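Local coordinates for galactonate dehydratase (PDB 5OLC), which belongs to the enolase superfamily, pairing an enolase-type N-terminal domain with a TIM-barrel-like C-terminal domain, at residues 307-312 against 336-341. Sequence-based numbering, arbitrary orientation.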
loop_
_atom_site.group_PDB
_atom_site.type_symbol
_atom_site.label_atom_id
_atom_site.label_comp_id
_atom_site.label_asym_id
_atom_site.label_seq_id
_atom_site.Cartn_x
_atom_site.Cartn_y
_atom_site.Cartn_z
ATOM N N GLY A 307 -6.423 38.240 13.446
ATOM C CA GLY A 307 -7.212 38.797 14.538
ATOM C C GLY A 307 -6.630 40.055 15.142
ATOM O O GLY A 307 -6.107 40.912 14.417
ATOM N N THR A 308 -6.737 40.184 16.481
ATOM C CA THR A 308 -6.200 41.340 17.209
ATOM C C THR A 308 -4.759 41.027 17.627
ATOM O O THR A 308 -4.219 39.994 17.225
ATOM C CB THR A 308 -7.085 41.733 18.412
ATOM O OG1 THR A 308 -6.900 40.804 19.470
ATOM C CG2 THR A 308 -8.550 41.871 18.074
ATOM N N TRP A 309 -4.134 41.889 18.440
ATOM C CA TRP A 309 -2.779 41.625 18.892
ATOM C C TRP A 309 -2.731 40.510 19.918
ATOM O O TRP A 309 -1.635 40.008 20.156
ATOM C CB TRP A 309 -2.062 42.883 19.384
ATOM C CG TRP A 309 -1.843 43.900 18.312
ATOM C CD1 TRP A 309 -2.634 44.976 18.039
ATOM C CD2 TRP A 309 -0.765 43.942 17.364
ATOM N NE1 TRP A 309 -2.120 45.687 16.974
ATOM C CE2 TRP A 309 -0.978 45.067 16.533
ATOM C CE3 TRP A 309 0.374 43.152 17.149
ATOM C CZ2 TRP A 309 -0.099 45.420 15.503
ATOM C CZ3 TRP A 309 1.247 43.505 16.125
ATOM C CH2 TRP A 309 1.009 44.626 15.318
ATOM N N ILE A 310 -3.895 40.076 20.496
ATOM C CA ILE A 310 -3.897 38.917 21.408
ATOM C C ILE A 310 -3.453 37.703 20.590
ATOM O O ILE A 310 -2.556 36.987 21.025
ATOM C CB ILE A 310 -5.232 38.651 22.159
ATOM C CG1 ILE A 310 -5.590 39.827 23.080
ATOM C CG2 ILE A 310 -5.112 37.373 22.978
ATOM C CD1 ILE A 310 -6.980 39.897 23.497
ATOM N N ALA A 311 -4.044 37.540 19.371
ATOM C CA ALA A 311 -3.758 36.527 18.356
ATOM C C ALA A 311 -2.354 36.689 17.783
ATOM O O ALA A 311 -1.620 35.692 17.712
ATOM C CB ALA A 311 -4.751 36.633 17.228
ATOM N N ILE A 312 -1.974 37.927 17.347
ATOM C CA ILE A 312 -0.640 38.162 16.783
ATOM C C ILE A 312 0.442 37.816 17.811
ATOM O O ILE A 312 1.376 37.098 17.467
ATOM C CB ILE A 312 -0.470 39.559 16.154
ATOM C CG1 ILE A 312 -1.525 39.787 15.074
ATOM C CG2 ILE A 312 0.950 39.758 15.584
ATOM C CD1 ILE A 312 -2.064 41.220 14.985
ATOM N N MET A 336 5.760 35.168 9.852
ATOM C CA MET A 336 4.438 34.962 10.445
ATOM C C MET A 336 3.422 35.876 9.765
ATOM O O MET A 336 3.822 36.839 9.100
ATOM C CB MET A 336 4.461 35.171 11.962
ATOM C CG MET A 336 4.549 36.619 12.377
ATOM S SD MET A 336 4.309 36.818 14.135
ATOM C CE MET A 336 4.222 38.517 14.208
ATOM N N GLU A 337 2.119 35.580 9.924
ATOM C CA GLU A 337 1.077 36.382 9.289
ATOM C C GLU A 337 0.796 37.687 10.029
ATOM O O GLU A 337 0.243 37.680 11.133
ATOM C CB GLU A 337 -0.217 35.570 9.055
ATOM C CG GLU A 337 -1.169 36.223 8.064
ATOM C CD GLU A 337 -2.265 35.359 7.471
ATOM O OE1 GLU A 337 -2.040 34.141 7.275
ATOM O OE2 GLU A 337 -3.326 35.926 7.120
ATOM N N LEU A 338 1.146 38.810 9.386
ATOM C CA LEU A 338 0.889 40.131 9.935
ATOM C C LEU A 338 -0.165 40.855 9.091
ATOM O O LEU A 338 0.173 41.434 8.052
ATOM C CB LEU A 338 2.193 40.942 10.044
ATOM C CG LEU A 338 2.166 42.189 10.937
ATOM C CD1 LEU A 338 2.122 41.828 12.425
ATOM C CD2 LEU A 338 3.362 43.046 10.673
ATOM N N ASP A 339 -1.452 40.783 9.528
ATOM C CA ASP A 339 -2.594 41.429 8.863
ATOM C C ASP A 339 -2.387 42.940 8.797
ATOM O O ASP A 339 -2.295 43.588 9.840
ATOM C CB ASP A 339 -3.921 41.087 9.576
ATOM C CG ASP A 339 -5.176 41.678 8.943
ATOM O OD1 ASP A 339 -5.236 41.753 7.695
ATOM O OD2 ASP A 339 -6.110 42.037 9.695
ATOM N N ARG A 340 -2.262 43.495 7.581
ATOM C CA ARG A 340 -2.025 44.937 7.423
ATOM C C ARG A 340 -3.261 45.718 6.908
ATOM O O ARG A 340 -3.163 46.912 6.598
ATOM C CB ARG A 340 -0.775 45.210 6.555
ATOM C CG ARG A 340 0.566 44.698 7.110
ATOM C CD ARG A 340 0.780 44.885 8.611
ATOM N NE ARG A 340 0.837 46.288 9.023
ATOM C CZ ARG A 340 0.481 46.731 10.225
ATOM N NH1 ARG A 340 0.022 45.888 11.143
ATOM N NH2 ARG A 340 0.561 48.022 10.511
ATOM N N THR A 341 -4.429 45.047 6.877
ATOM C CA THR A 341 -5.703 45.627 6.441
ATOM C C THR A 341 -6.248 46.607 7.500
ATOM O O THR A 341 -5.622 46.808 8.552
ATOM C CB THR A 341 -6.724 44.507 6.109
ATOM O OG1 THR A 341 -7.020 43.758 7.288
ATOM C CG2 THR A 341 -6.255 43.581 4.984
#
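I312 meets L338 and M336 through CG2, the branch that stands anti to its backbone N, while CG1 (chi1 -57°) lies anti to the carbonyl carbon and carries CD1 onto one face of the W309 ring, within the same helical turn. On the strand side, L338 holds CG anti to its own N (chi1 -164°) and sends CD1 to both helix residues. I312 CG2 lies 4.0 Å from L338 CD1 and 3.8 Å from M336 CE, the terminal methyl of that side chain, and in both pairs the side chains cross at about a right angle. L338 CD1 also approaches the six-membered part of the W309 indole obliquely, 4.2 Å from W309 CZ3. Just beyond the strand, R340 brings the edge of its guanidinium to the indole, with R340 NH1 4.4 Å from W309 CZ2, a looser approach than the methyl contacts and with no hydrogen bond between them.

These side chains join the first turn of helix 309-321 to strand 337-339, a strand of the TIM-barrel-like C-terminal domain of the enolase superfamily that pairs in parallel with strand 136-142. T308 caps the helix, its OG1 accepting from I310 N at 3.3 Å, and E55 bonds to T308 OG1 and A311 N. At the strand's far end T341 OG1 donates to D339 OD1 at 2.7 Å, on the syn side of the carboxylate, while D339 OD2 forms a salt bridge with R37; H352 stacks on the W309 ring.

No hydrogen bond spans the two segments, and the polar groups of T308, E337 and D339 find partners elsewhere in the chain. Helix and strand therefore meet mainly through buried methyl groups and an indole, whose shapes, rather than polar pairing, set the fit between them.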